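O-methyltransferase (PDB 2GPY) probably transfers a methyl group from S-adenosylmethionine to a hydroxyl oxygen of an acceptor that has not been identified. Local coordinates at residues E24-E29 with H95-A100; I58-T63 with Y67-M72. One frame throughout, in Å; residues are numbered along the deposited sequence. Where two conformers were deposited one is given.

Contacts 1 and 2 lie side by side, their centres about 13 Å apart, and contact 2 is nested within the chain loop that contact 1 closes. Segment 67-72 of contact 2 packs against both segments of contact 1: the selenomethionine methyl CE of Met-26 lies 3.6 Å from Tyr-67 N, while His-97 CB packs on Ile-70 CD1 at 3.7 Å. A polar link runs beside this packing, a probable hydrogen bond of 2.6 Å between Glu-27 OE2 and Tyr-67 OH. Contact 1 carries a zinc site near the outside of the fold, whereas contact 2 forms the first strand-to-helix turn of the Rossmann-like domain, where this family would be expected to bind its methyl donor.

Contact 1. Residues E24-E29 with H95-A100; sequences EQMERE and HKHVKA
Met-26, a selenomethionine, sets CG anti to its carbonyl carbon (chi1 -76°), which with an extended chi2 lays CG and SE over one face of the His-97 ring, while the bend at chi3 (70°) turns CE to the ND1 side; Glu-29 sends CG anti to the backbone N (chi1 -171°) and reaches the edge of the same ring with an extended chain. Met-26 CG stands 4.0 Å from the centroid of the His-97 ring, almost on its normal, a CH-pi contact. Selenium follows in a Met-aromatic contact, and CE reaches His-97 ND1 at 3.7 Å. At the edge, Glu-29 OE1 is 3.7 Å from His-97 NE2, not a hydrogen bond: both atoms, with Glu-93, bind one zinc ion. His-97 ND1 is hydrogen-bonded to Ile-65 O, which fixes the rotation of the ring and directs NE2 to the metal. A leucine in place of His-97 would probably leave the zinc short of a ligand and Ile-65 O without this partner. Helices 21-32 and 88-100 are thus joined through the Met-26 chain on one ring face and a zinc ion at the ring edge, and the zinc would be expected to offset the negative charge of the two glutamates.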
loop_
_atom_site.group_PDB
_atom_site.type_symbol
_atom_site.label_atom_id
_atom_site.label_comp_id
_atom_site.label_asym_id
_atom_site.label_seq_id
_atom_site.Cartn_x
_atom_site.Cartn_y
_atom_site.Cartn_z
ATOM N N GLU B 24 -17.375 13.002 13.347
ATOM C CA GLU B 24 -18.641 12.284 13.246
ATOM C C GLU B 24 -19.784 13.199 12.809
ATOM O O GLU B 24 -20.655 12.779 12.047
ATOM C CB GLU B 24 -18.978 11.557 14.556
ATOM C CG GLU B 24 -17.898 10.538 14.900
ATOM C CD GLU B 24 -18.362 9.415 15.795
ATOM O OE1 GLU B 24 -19.183 9.648 16.688
ATOM O OE2 GLU B 24 -17.866 8.287 15.605
ATOM N N GLN B 25 -19.766 14.444 13.291
ATOM C CA GLN B 25 -20.740 15.447 12.918
ATOM C C GLN B 25 -20.583 15.853 11.451
ATOM O O GLN B 25 -21.581 16.130 10.771
ATOM C CB GLN B 25 -20.619 16.672 13.834
ATOM C CG GLN B 25 -21.664 17.790 13.606
ATOM C CD GLN B 25 -23.096 17.412 14.023
ATOM O OE1 GLN B 25 -23.316 16.523 14.850
ATOM N NE2 GLN B 25 -24.077 18.111 13.453
HETATM N N MSE B 26 -19.344 15.907 10.974
HETATM C CA MSE B 26 -19.078 16.171 9.537
HETATM C C MSE B 26 -19.623 15.055 8.642
HETATM O O MSE B 26 -20.163 15.318 7.559
HETATM C CB MSE B 26 -17.580 16.371 9.278
HETATM C CG MSE B 26 -17.049 17.731 9.730
HETATM SE SE MSE B 26 -15.109 17.822 9.475
HETATM C CE MSE B 26 -15.078 17.862 7.612
ATOM N N GLU B 27 -19.486 13.813 9.098
ATOM C CA GLU B 27 -20.009 12.662 8.358
ATOM C C GLU B 27 -21.520 12.700 8.230
ATOM O O GLU B 27 -22.045 12.505 7.132
ATOM C CB GLU B 27 -19.594 11.350 9.007
ATOM C CG GLU B 27 -18.086 11.159 9.012
ATOM C CD GLU B 27 -17.663 10.095 9.980
ATOM O OE1 GLU B 27 -18.518 9.652 10.783
ATOM O OE2 GLU B 27 -16.490 9.713 9.954
ATOM N N ARG B 28 -22.214 12.920 9.347
ATOM C CA ARG B 28 -23.674 13.023 9.333
ATOM C C ARG B 28 -24.126 14.212 8.495
ATOM O O ARG B 28 -25.124 14.127 7.777
ATOM C CB ARG B 28 -24.249 13.118 10.750
ATOM C CG ARG B 28 -24.252 11.782 11.508
ATOM C CD ARG B 28 -25.101 11.889 12.798
ATOM N NE ARG B 28 -24.632 12.984 13.657
ATOM C CZ ARG B 28 -23.594 12.904 14.495
ATOM N NH1 ARG B 28 -22.901 11.774 14.617
ATOM N NH2 ARG B 28 -23.244 13.964 15.215
ATOM N N GLU B 29 -23.375 15.306 8.564
ATOM C CA GLU B 29 -23.651 16.497 7.767
ATOM C C GLU B 29 -23.527 16.280 6.253
ATOM O O GLU B 29 -24.361 16.759 5.472
ATOM C CB GLU B 29 -22.699 17.614 8.154
ATOM C CG GLU B 29 -23.076 18.932 7.525
ATOM C CD GLU B 29 -21.917 19.898 7.398
ATOM O OE1 GLU B 29 -21.172 20.136 8.378
ATOM O OE2 GLU B 29 -21.771 20.442 6.295
ATOM N N HIS B 95 -12.969 25.449 4.761
ATOM C CA HIS B 95 -12.006 26.340 5.392
ATOM C C HIS B 95 -12.321 26.494 6.895
ATOM O O HIS B 95 -11.418 26.505 7.725
ATOM C CB HIS B 95 -12.022 27.680 4.666
ATOM C CG HIS B 95 -10.789 28.498 4.871
ATOM N ND1 HIS B 95 -10.764 29.609 5.682
ATOM C CD2 HIS B 95 -9.543 28.382 4.352
ATOM C CE1 HIS B 95 -9.557 30.147 5.653
ATOM N NE2 HIS B 95 -8.796 29.417 4.855
ATOM N N LYS B 96 -13.604 26.597 7.230
ATOM C CA LYS B 96 -14.038 26.654 8.624
ATOM C C LYS B 96 -13.766 25.353 9.387
ATOM O O LYS B 96 -13.308 25.383 10.544
ATOM C CB LYS B 96 -15.528 27.024 8.720
ATOM C CG LYS B 96 -15.829 28.431 8.212
ATOM C CD LYS B 96 -17.315 28.718 8.246
ATOM C CE LYS B 96 -17.605 30.170 7.853
ATOM N NZ LYS B 96 -17.715 30.264 6.404
ATOM N N HIS B 97 -14.053 24.206 8.773
ATOM C CA HIS B 97 -13.720 22.924 9.453
ATOM C C HIS B 97 -12.223 22.748 9.733
ATOM O O HIS B 97 -11.811 22.245 10.780
ATOM C CB HIS B 97 -14.212 21.759 8.603
ATOM C CG HIS B 97 -15.697 21.667 8.572
ATOM N ND1 HIS B 97 -16.402 21.262 7.465
ATOM C CD2 HIS B 97 -16.614 21.933 9.531
ATOM C CE1 HIS B 97 -17.694 21.283 7.741
ATOM N NE2 HIS B 97 -17.846 21.686 8.986
ATOM N N VAL B 98 -11.407 23.130 8.770
ATOM C CA VAL B 98 -9.950 23.059 8.953
ATOM C C VAL B 98 -9.548 23.950 10.146
ATOM O O VAL B 98 -8.766 23.537 11.014
ATOM C CB VAL B 98 -9.223 23.438 7.638
ATOM C CG1 VAL B 98 -7.755 23.721 7.909
ATOM C CG2 VAL B 98 -9.371 22.300 6.608
ATOM N N LYS B 99 -10.104 25.164 10.202
ATOM C CA LYS B 99 -9.840 26.082 11.296
ATOM C C LYS B 99 -10.338 25.526 12.626
ATOM O O LYS B 99 -9.645 25.639 13.646
ATOM C CB LYS B 99 -10.496 27.444 11.034
ATOM C CG LYS B 99 -9.716 28.339 10.071
ATOM C CD LYS B 99 -10.470 29.651 9.759
ATOM C CE LYS B 99 -10.205 30.713 10.808
ATOM N NZ LYS B 99 -10.664 32.088 10.380
ATOM N N ALA B 100 -11.534 24.929 12.618
ATOM C CA ALA B 100 -12.126 24.349 13.830
ATOM C C ALA B 100 -11.169 23.408 14.553
ATOM O O ALA B 100 -11.142 23.367 15.793
ATOM C CB ALA B 100 -13.388 23.595 13.477
#

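Contact 2. Residues I58-T63 with Y67-M72; sequences ILEIGT and YSAIRM
Strand 58-61 and helix 67-72 run nearly antiparallel, at 164°, with their axes 10.0 Å apart at closest approach. They are the first two elements of a beta-alpha-beta unit completed by strand 80-85, in the Rossmann-like fold of the methyltransferases, and the turn between them follows the acidic-residue and glycine sequence Glu-60, Ile-61, Gly-62, in keeping with the loop that receives S-adenosylmethionine in this family.

Deep in the interface, Ile-58 and the selenomethionine Met-72 meet through methyl groups, Ile-58 CG2 lying 4.1 Å from Met-72 CE. Met-72 bends at chi3 (-67°), which also brings CE to within 3.8 Å of Glu-60 OE2. The Glu-60 chain, with CG anti to the backbone N (chi1 162°) and extended beyond it, carries the carboxylate across to the start of the helix. There its two oxygens part company: OE2 comes to 3.3 Å from Ser-68 CB in the conformer described, and OE1 faces Ala-69 CB. The buried OE1 is also hydrogen-bonded to Ser-83 OG on strand 80-85. Nearness to the helix N-terminus would be expected to favour the charged form of the Glu-60 carboxylate.

On the side of the helix turned from the strand, covered by helix 40-53, Arg-71 NH1 donates to Tyr-67 OH, which lies at the guanidinium edge, in its plane, and which also bonds Glu-27 of contact 1; Arg-71 NH2 forms a salt bridge with Glu-44. No direct hydrogen bond spans strand and helix. Water bridges them instead: one molecule donates to Glu-60 OE1 at 2.7 Å and to Thr-63 O at 2.8 Å, and accepts from Ala-69 N at 3.0 Å.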
loop_
_atom_site.group_PDB
_atom_site.type_symbol
_atom_site.label_atom_id
_atom_site.label_comp_id
_atom_site.label_asym_id
_atom_site.label_seq_id
_atom_site.Cartn_x
_atom_site.Cartn_y
_atom_site.Cartn_z
ATOM N N ILE B 58 0.891 15.873 0.210
ATOM C CA ILE B 58 -0.274 15.269 -0.466
ATOM C C ILE B 58 -1.023 16.378 -1.199
ATOM O O ILE B 58 -1.248 17.477 -0.643
ATOM C CB ILE B 58 -1.216 14.608 0.553
ATOM C CG1 ILE B 58 -0.458 13.508 1.322
ATOM C CG2 ILE B 58 -2.526 14.065 -0.143
ATOM C CD1 ILE B 58 -1.155 13.064 2.646
ATOM N N LEU B 59 -1.380 16.111 -2.453
ATOM C CA LEU B 59 -2.251 17.007 -3.224
ATOM C C LEU B 59 -3.595 16.307 -3.483
ATOM O O LEU B 59 -3.649 15.156 -3.935
ATOM C CB LEU B 59 -1.587 17.377 -4.551
ATOM C CG LEU B 59 -2.480 18.160 -5.520
ATOM C CD1 LEU B 59 -2.901 19.524 -4.937
ATOM C CD2 LEU B 59 -1.777 18.324 -6.842
ATOM N N GLU B 60 -4.683 17.001 -3.178
ATOM C CA GLU B 60 -6.013 16.459 -3.384
ATOM C C GLU B 60 -6.807 17.355 -4.310
ATOM O O GLU B 60 -6.813 18.570 -4.131
ATOM C CB GLU B 60 -6.750 16.353 -2.037
ATOM C CG GLU B 60 -8.265 16.213 -2.149
ATOM C CD GLU B 60 -8.899 16.116 -0.772
ATOM O OE1 GLU B 60 -8.956 17.142 -0.062
ATOM O OE2 GLU B 60 -9.256 14.975 -0.393
ATOM N N ILE B 61 -7.488 16.757 -5.279
ATOM C CA ILE B 61 -8.344 17.536 -6.159
ATOM C C ILE B 61 -9.780 17.236 -5.775
ATOM O O ILE B 61 -10.242 16.102 -5.952
ATOM C CB ILE B 61 -8.137 17.160 -7.636
ATOM C CG1 ILE B 61 -6.628 17.129 -8.002
ATOM C CG2 ILE B 61 -8.980 18.095 -8.557
ATOM C CD1 ILE B 61 -5.843 18.415 -7.760
ATOM N N GLY B 62 -10.478 18.250 -5.256
ATOM C CA GLY B 62 -11.864 18.083 -4.848
ATOM C C GLY B 62 -12.007 17.988 -3.346
ATOM O O GLY B 62 -12.288 16.914 -2.810
ATOM N N THR B 63 -11.828 19.116 -2.655
ATOM C CA THR B 63 -11.876 19.112 -1.191
ATOM C C THR B 63 -13.233 18.824 -0.593
ATOM O O THR B 63 -13.311 18.253 0.497
ATOM C CB THR B 63 -11.035 20.263 -0.509
ATOM O OG1 THR B 63 -11.597 20.755 0.729
ATOM C CG2 THR B 63 -10.643 21.283 -1.418
ATOM N N TYR B 67 -13.429 16.835 4.569
ATOM C CA TYR B 67 -13.344 15.602 5.364
ATOM C C TYR B 67 -12.073 14.773 5.106
ATOM O O TYR B 67 -11.347 14.431 6.063
ATOM C CB TYR B 67 -14.591 14.774 5.119
ATOM C CG TYR B 67 -14.642 13.485 5.903
ATOM C CD1 TYR B 67 -15.043 13.475 7.227
ATOM C CD2 TYR B 67 -14.313 12.283 5.292
ATOM C CE1 TYR B 67 -15.094 12.265 7.948
ATOM C CE2 TYR B 67 -14.383 11.081 5.981
ATOM C CZ TYR B 67 -14.773 11.077 7.296
ATOM O OH TYR B 67 -14.860 9.856 7.924
ATOM N N SER B 68 -11.777 14.486 3.833
ATOM C CA SER B 68 -10.581 13.675 3.516
ATOM C C SER B 68 -9.276 14.402 3.859
ATOM O O SER B 68 -8.359 13.784 4.393
ATOM C CB SER B 68 -10.586 13.163 2.070
ATOM O OG SER B 68 -11.606 12.192 1.895
ATOM N N ALA B 69 -9.209 15.709 3.587
ATOM C CA ALA B 69 -8.015 16.502 3.892
ATOM C C ALA B 69 -7.765 16.437 5.397
ATOM O O ALA B 69 -6.644 16.206 5.847
ATOM C CB ALA B 69 -8.176 17.967 3.464
ATOM N N ILE B 70 -8.821 16.678 6.174
ATOM C CA ILE B 70 -8.743 16.633 7.635
ATOM C C ILE B 70 -8.306 15.280 8.173
ATOM O O ILE B 70 -7.383 15.214 8.990
ATOM C CB ILE B 70 -10.059 17.117 8.299
ATOM C CG1 ILE B 70 -10.146 18.648 8.141
ATOM C CG2 ILE B 70 -10.116 16.720 9.769
ATOM C CD1 ILE B 70 -11.543 19.238 8.419
ATOM N N ARG B 71 -8.964 14.209 7.730
ATOM C CA ARG B 71 -8.640 12.892 8.242
ATOM C C ARG B 71 -7.238 12.436 7.852
ATOM O O ARG B 71 -6.539 11.791 8.660
ATOM C CB ARG B 71 -9.712 11.909 7.801
ATOM C CG ARG B 71 -10.979 12.237 8.582
ATOM C CD ARG B 71 -11.774 11.056 8.941
ATOM N NE ARG B 71 -11.042 10.112 9.781
ATOM C CZ ARG B 71 -11.383 8.841 9.884
ATOM N NH1 ARG B 71 -12.438 8.413 9.222
ATOM N NH2 ARG B 71 -10.671 7.990 10.644
HETATM N N MSE B 72 -6.792 12.802 6.645
HETATM C CA MSE B 72 -5.388 12.539 6.275
HETATM C C MSE B 72 -4.385 13.328 7.123
HETATM O O MSE B 72 -3.353 12.756 7.576
HETATM C CB MSE B 72 -5.124 12.835 4.779
HETATM C CG MSE B 72 -5.887 11.878 3.881
HETATM SE SE MSE B 72 -5.428 12.116 1.956
HETATM C CE MSE B 72 -6.183 13.921 1.645
HETATM O O HOH W 1 -10.989 17.112 1.674
HETATM O O HOH W 2 -13.885 15.143 1.522
HETATM O O HOH W 3 -15.764 16.454 2.176
#